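PDB 3B55: succinoglycan biosynthesis protein from Bacillus cereus ATCC 14579, which probably acts as a hydrolase of the erythromycin esterase family and binds a calcium ion, although its substrate is not established. Local coordinates for residues A75-L80 and K334-I339; F107-L112 and E296-T301. The protein carries 1 engineered substitution. All blocks are in the same frame, centred on the assembly; numbering follows the deposited sequence.

Contact 1 (A75-L80 and K334-I339); sequences ASIVGL and KRYVSI
The carbonyl oxygen of Arg335 is gripped by two backbone donors where strands 77-82 and 336-344 come together. Ser76 N reaches Arg335 O at 2.9 Å on a lone pair in the carbonyl plane, while Ile77 N takes the same oxygen from nearly straight ahead at 3.3 Å. From there the strands run parallel: Val337 N donates to Ile77 O, Gly79 N to Val337 O at 2.7 Å, and Ile339 N to Gly79 O. At the N-terminal end of the pairing the Arg335 chain, bent at chi3 (-65°), carries NH1 round to Ser76 OG, a weak bond at the edge of the guanidinium group.

Tyr336 has CG anti to the backbone N (chi1 174°), which lays its ring obliquely across the neighbouring strand. Its CD1 touches Ile77 O at 3.2 Å and its CE1 comes near Gly79 N. The hydroxyl passes Gly79 CA, where the lack of a side chain makes room for it, and is hydrogen-bonded to Val310 O. On the other face Val78 and Val337 lie side by side, as do Leu80 and Ile339, with Leu80 CD1 against Ile339 CG2 at 3.8 Å. Ala75 CB presses tightly on Val337 CG2 at 3.3 Å. Helix 88-104 covers Val78 and Leu80, whereas helix 324-332 packs on Ile77 and Tyr336.

Parallel pairing of this kind, with helices on both faces, is characteristic of an alpha/beta sheet core. Backbone bonds fix the register, while the side chains make one face aliphatic and set a tyrosine with a satisfied hydroxyl over a glycine on the other.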
loop_
_atom_site.group_PDB
_atom_site.type_symbol
_atom_site.label_atom_id
_atom_site.label_comp_id
_atom_site.label_asym_id
_atom_site.label_seq_id
_atom_site.Cartn_x
_atom_site.Cartn_y
_atom_site.Cartn_z
ATOM N N ALA A 75 -12.035 6.342 -12.322
ATOM C CA ALA A 75 -11.220 5.210 -11.879
ATOM C C ALA A 75 -11.841 4.564 -10.645
ATOM O O ALA A 75 -12.368 5.255 -9.769
ATOM C CB ALA A 75 -9.807 5.669 -11.556
ATOM N N SER A 76 -11.759 3.239 -10.575
ATOM C CA SER A 76 -12.319 2.472 -9.460
ATOM C C SER A 76 -11.311 2.265 -8.336
ATOM O O SER A 76 -11.677 2.007 -7.188
ATOM C CB SER A 76 -12.750 1.090 -9.945
ATOM O OG SER A 76 -13.507 1.206 -11.129
ATOM N N ILE A 77 -10.036 2.365 -8.675
ATOM C CA ILE A 77 -8.992 2.133 -7.699
ATOM C C ILE A 77 -7.805 3.021 -8.018
ATOM O O ILE A 77 -7.307 3.043 -9.143
ATOM C CB ILE A 77 -8.633 0.630 -7.700
ATOM C CG1 ILE A 77 -7.397 0.362 -6.847
ATOM C CG2 ILE A 77 -8.475 0.141 -9.135
ATOM C CD1 ILE A 77 -7.151 -1.123 -6.630
ATOM N N VAL A 78 -7.385 3.780 -7.013
ATOM C CA VAL A 78 -6.290 4.731 -7.136
ATOM C C VAL A 78 -5.118 4.392 -6.228
ATOM O O VAL A 78 -5.266 4.330 -5.004
ATOM C CB VAL A 78 -6.789 6.164 -6.794
ATOM C CG1 VAL A 78 -5.617 7.141 -6.716
ATOM C CG2 VAL A 78 -7.799 6.615 -7.836
ATOM N N GLY A 79 -3.956 4.175 -6.840
ATOM C CA GLY A 79 -2.760 3.866 -6.080
ATOM C C GLY A 79 -2.178 5.182 -5.590
ATOM O O GLY A 79 -2.037 6.125 -6.371
ATOM N N LEU A 80 -1.846 5.262 -4.304
ATOM C CA LEU A 80 -1.289 6.486 -3.734
ATOM C C LEU A 80 0.031 6.122 -3.071
ATOM O O LEU A 80 0.064 5.683 -1.919
ATOM C CB LEU A 80 -2.286 7.078 -2.725
ATOM C CG LEU A 80 -2.075 8.481 -2.145
ATOM C CD1 LEU A 80 -1.876 9.493 -3.275
ATOM C CD2 LEU A 80 -3.302 8.866 -1.286
ATOM N N LYS A 334 -7.465 1.356 -17.638
ATOM C CA LYS A 334 -7.765 2.737 -17.297
ATOM C C LYS A 334 -8.575 2.859 -16.013
ATOM O O LYS A 334 -8.855 3.963 -15.559
ATOM C CB LYS A 334 -8.515 3.426 -18.443
ATOM C CG LYS A 334 -9.908 2.886 -18.670
ATOM C CD LYS A 334 -10.533 3.463 -19.925
ATOM C CE LYS A 334 -11.942 2.924 -20.128
ATOM N NZ LYS A 334 -12.522 3.367 -21.421
ATOM N N ARG A 335 -8.956 1.735 -15.419
ATOM C CA ARG A 335 -9.719 1.815 -14.184
ATOM C C ARG A 335 -8.829 1.999 -12.961
ATOM O O ARG A 335 -9.316 2.311 -11.879
ATOM C CB ARG A 335 -10.626 0.592 -14.023
ATOM C CG ARG A 335 -11.839 0.636 -14.955
ATOM C CD ARG A 335 -12.994 -0.191 -14.399
ATOM N NE ARG A 335 -12.658 -1.608 -14.356
ATOM C CZ ARG A 335 -12.996 -2.424 -13.364
ATOM N NH1 ARG A 335 -13.680 -1.953 -12.327
ATOM N NH2 ARG A 335 -12.654 -3.706 -13.418
ATOM N N TYR A 336 -7.525 1.800 -13.141
ATOM C CA TYR A 336 -6.559 1.981 -12.063
ATOM C C TYR A 336 -5.765 3.240 -12.365
ATOM O O TYR A 336 -5.192 3.362 -13.444
ATOM C CB TYR A 336 -5.593 0.797 -11.983
ATOM C CG TYR A 336 -4.475 0.971 -10.973
ATOM C CD1 TYR A 336 -4.753 1.253 -9.638
ATOM C CD2 TYR A 336 -3.137 0.848 -11.354
ATOM C CE1 TYR A 336 -3.739 1.402 -8.707
ATOM C CE2 TYR A 336 -2.109 1.002 -10.426
ATOM C CZ TYR A 336 -2.420 1.278 -9.103
ATOM O OH TYR A 336 -1.421 1.429 -8.173
ATOM N N VAL A 337 -5.752 4.180 -11.426
ATOM C CA VAL A 337 -4.995 5.413 -11.587
ATOM C C VAL A 337 -3.890 5.345 -10.551
ATOM O O VAL A 337 -4.135 5.016 -9.394
ATOM C CB VAL A 337 -5.858 6.673 -11.337
ATOM C CG1 VAL A 337 -4.961 7.894 -11.220
ATOM C CG2 VAL A 337 -6.832 6.866 -12.484
ATOM N N SER A 338 -2.666 5.641 -10.968
ATOM C CA SER A 338 -1.532 5.579 -10.055
ATOM C C SER A 338 -0.935 6.947 -9.769
ATOM O O SER A 338 -0.479 7.647 -10.675
ATOM C CB SER A 338 -0.453 4.654 -10.638
ATOM O OG SER A 338 0.704 4.632 -9.830
ATOM N N ILE A 339 -0.947 7.321 -8.498
ATOM C CA ILE A 339 -0.394 8.595 -8.071
ATOM C C ILE A 339 0.854 8.338 -7.241
ATOM O O ILE A 339 0.820 7.567 -6.284
ATOM C CB ILE A 339 -1.392 9.381 -7.206
ATOM C CG1 ILE A 339 -2.637 9.711 -8.029
ATOM C CG2 ILE A 339 -0.739 10.657 -6.692
ATOM C CD1 ILE A 339 -3.745 10.373 -7.241
#

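Contact 2 (F107-L112 and E296-T301)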
loop_
_atom_site.group_PDB
_atom_site.type_symbol
_atom_site.label_atom_id
_atom_site.label_comp_id
_atom_site.label_asym_id
_atom_site.label_seq_id
_atom_site.Cartn_x
_atom_site.Cartn_y
_atom_site.Cartn_z
ATOM N N PHE A 107 -14.730 7.483 -2.780
ATOM C CA PHE A 107 -13.918 6.346 -2.357
ATOM C C PHE A 107 -14.287 5.940 -0.938
ATOM O O PHE A 107 -14.364 6.773 -0.034
ATOM C CB PHE A 107 -12.424 6.664 -2.490
ATOM C CG PHE A 107 -11.947 6.653 -3.913
ATOM C CD1 PHE A 107 -12.171 7.744 -4.743
ATOM C CD2 PHE A 107 -11.350 5.521 -4.447
ATOM C CE1 PHE A 107 -11.813 7.706 -6.090
ATOM C CE2 PHE A 107 -10.989 5.471 -5.794
ATOM C CZ PHE A 107 -11.222 6.569 -6.616
ATOM N N THR A 108 -14.523 4.647 -0.752
ATOM C CA THR A 108 -14.936 4.131 0.550
ATOM C C THR A 108 -14.022 3.084 1.192
ATOM O O THR A 108 -14.364 2.522 2.238
ATOM C CB THR A 108 -16.353 3.522 0.462
ATOM O OG1 THR A 108 -16.392 2.567 -0.607
ATOM C CG2 THR A 108 -17.399 4.609 0.202
ATOM N N ASN A 109 -12.884 2.800 0.571
ATOM C CA ASN A 109 -11.968 1.821 1.137
ATOM C C ASN A 109 -10.535 2.276 1.038
ATOM O O ASN A 109 -10.110 2.811 0.021
ATOM C CB ASN A 109 -12.115 0.472 0.435
ATOM C CG ASN A 109 -13.546 0.027 0.349
ATOM O OD1 ASN A 109 -14.214 0.244 -0.662
ATOM N ND2 ASN A 109 -14.040 -0.582 1.421
ATOM N N LEU A 110 -9.802 2.076 2.118
ATOM C CA LEU A 110 -8.403 2.431 2.157
ATOM C C LEU A 110 -7.638 1.141 2.403
ATOM O O LEU A 110 -7.756 0.531 3.471
ATOM C CB LEU A 110 -8.119 3.423 3.288
ATOM C CG LEU A 110 -6.634 3.763 3.503
ATOM C CD1 LEU A 110 -6.054 4.378 2.249
ATOM C CD2 LEU A 110 -6.491 4.740 4.663
ATOM N N VAL A 111 -6.885 0.718 1.397
ATOM C CA VAL A 111 -6.083 -0.482 1.508
ATOM C C VAL A 111 -4.667 -0.034 1.835
ATOM O O VAL A 111 -4.020 0.668 1.054
ATOM C CB VAL A 111 -6.089 -1.303 0.198
ATOM C CG1 VAL A 111 -5.165 -2.501 0.335
ATOM C CG2 VAL A 111 -7.509 -1.782 -0.100
ATOM N N LEU A 112 -4.195 -0.438 3.003
ATOM C CA LEU A 112 -2.864 -0.068 3.452
ATOM C C LEU A 112 -1.860 -1.152 3.199
ATOM O O LEU A 112 -2.179 -2.343 3.226
ATOM C CB LEU A 112 -2.843 0.208 4.958
ATOM C CG LEU A 112 -3.691 1.328 5.543
ATOM C CD1 LEU A 112 -3.584 1.253 7.051
ATOM C CD2 LEU A 112 -3.229 2.687 5.035
ATOM N N GLU A 296 -13.338 -5.118 -5.839
ATOM C CA GLU A 296 -14.388 -5.957 -6.398
ATOM C C GLU A 296 -15.548 -6.235 -5.444
ATOM O O GLU A 296 -16.691 -6.349 -5.884
ATOM C CB GLU A 296 -13.802 -7.277 -6.913
ATOM C CG GLU A 296 -12.741 -7.100 -7.990
ATOM C CD GLU A 296 -12.502 -8.367 -8.805
ATOM O OE1 GLU A 296 -12.159 -9.408 -8.205
ATOM O OE2 GLU A 296 -12.649 -8.314 -10.047
ATOM N N HIS A 297 -15.267 -6.343 -4.149
ATOM C CA HIS A 297 -16.326 -6.619 -3.186
ATOM C C HIS A 297 -16.810 -5.426 -2.377
ATOM O O HIS A 297 -17.956 -5.412 -1.950
ATOM C CB HIS A 297 -15.899 -7.718 -2.212
ATOM C CG HIS A 297 -15.668 -9.045 -2.863
ATOM N ND1 HIS A 297 -14.583 -9.295 -3.675
ATOM C CD2 HIS A 297 -16.399 -10.185 -2.850
ATOM C CE1 HIS A 297 -14.657 -10.530 -4.139
ATOM N NE2 HIS A 297 -15.749 -11.092 -3.654
ATOM N N LEU A 298 -15.964 -4.420 -2.173
ATOM C CA LEU A 298 -16.368 -3.263 -1.377
ATOM C C LEU A 298 -16.467 -1.935 -2.119
ATOM O O LEU A 298 -16.953 -0.959 -1.562
ATOM C CB LEU A 298 -15.443 -3.115 -0.161
ATOM C CG LEU A 298 -15.301 -4.369 0.709
ATOM C CD1 LEU A 298 -14.426 -4.053 1.909
ATOM C CD2 LEU A 298 -16.674 -4.867 1.170
ATOM N N GLY A 299 -15.997 -1.882 -3.365
ATOM C CA GLY A 299 -16.114 -0.642 -4.122
ATOM C C GLY A 299 -14.872 0.172 -4.450
ATOM O O GLY A 299 -13.758 -0.345 -4.499
ATOM N N LYS A 300 -15.077 1.466 -4.675
ATOM C CA LYS A 300 -13.986 2.370 -5.003
ATOM C C LYS A 300 -12.952 2.326 -3.884
ATOM O O LYS A 300 -13.253 2.621 -2.725
ATOM C CB LYS A 300 -14.535 3.780 -5.219
ATOM C CG LYS A 300 -15.643 3.807 -6.271
ATOM C CD LYS A 300 -15.384 4.830 -7.357
ATOM C CE LYS A 300 -15.443 6.241 -6.820
ATOM N NZ LYS A 300 -15.336 7.245 -7.919
ATOM N N THR A 301 -11.730 1.959 -4.250
ATOM C CA THR A 301 -10.652 1.790 -3.285
ATOM C C THR A 301 -9.403 2.635 -3.511
ATOM O O THR A 301 -9.079 3.011 -4.646
ATOM C CB THR A 301 -10.237 0.299 -3.259
ATOM O OG1 THR A 301 -11.367 -0.493 -2.876
ATOM C CG2 THR A 301 -9.097 0.051 -2.271
#
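A helix-to-strand turn, in which helix 278-298 ends and strand 301-306 begins, meets the start of strand 109-112 through Lys300 and Phe107. Lys300 CB sits over one face of the Phe107 ring, offset toward its rim, in a CH-pi contact 4.1 Å from the ring centroid. The two side chains cross at about a right angle. Bends at chi2 (-127°) and chi3 (-67°) carry the lysine chain across the ring, with CE 4.0 Å from Phe107 CE1, and its NZ makes a weak hydrogen bond to Lys105 O. At the ring's edge, CE2 of Phe107 lies 3.3 Å from Thr301 O.

Lys300 O receives Thr108 N at 3.1 Å, the donor tilted from the carbonyl plane, and a weaker bond from Asn109 N. These bonds lead into the parallel pairing of Asn109 with Thr301, which joins strand 109-112 to strand 301-306; on its other edge strand 109-112 pairs with strand 167-172 in the mixed central sheet. Helix 278-298 gives way to strand 301-306 at Gly299, whose positive phi (111°) turns the chain out of the helix; a side chain there would be jammed against the preceding carbonyl. Thr301 OG1 braces the turn from within, donating to Gly299 O at 2.9 Å from above the carbonyl plane.

On the helix side of the turn, Asn109 packs its side chain across that of Leu298, and its CB lies 3.5 Å from Thr301 OG1. Turned anti to the backbone N, Thr301 CG2 leaves OG1 to Gly299 O and meets Val111 CG2 at 3.3 Å, a tight methyl-to-methyl contact. Thr294, a turn of helix earlier than Leu298, touches Asn109, Val111 and Thr301, while Ile169 of strand 167-172 packs on Asn109 and Val111.

Contacts 1 and 2 lie in one sheet, separated by the pairing of strands 77-82 and 301-306, their centres about 11 Å apart. In that pairing Thr301 N lies 2.9 Å from Ser76 O, and Val78 N lies 3.0 Å from Thr301 O, both probable hydrogen bonds. Phe107 CZ adds packing against Val78 CG2 at 3.6 Å. The calcium ion, held by His85 and Glu113, is near the C-terminal ends of these strands. The side chain of Leu80 is about 13 Å from the bound calcium ion, and the side chain of Val111 is about 12 Å from it. Neither touches the ion, but strands 77-82 and 109-112 lead toward His85 and Glu113.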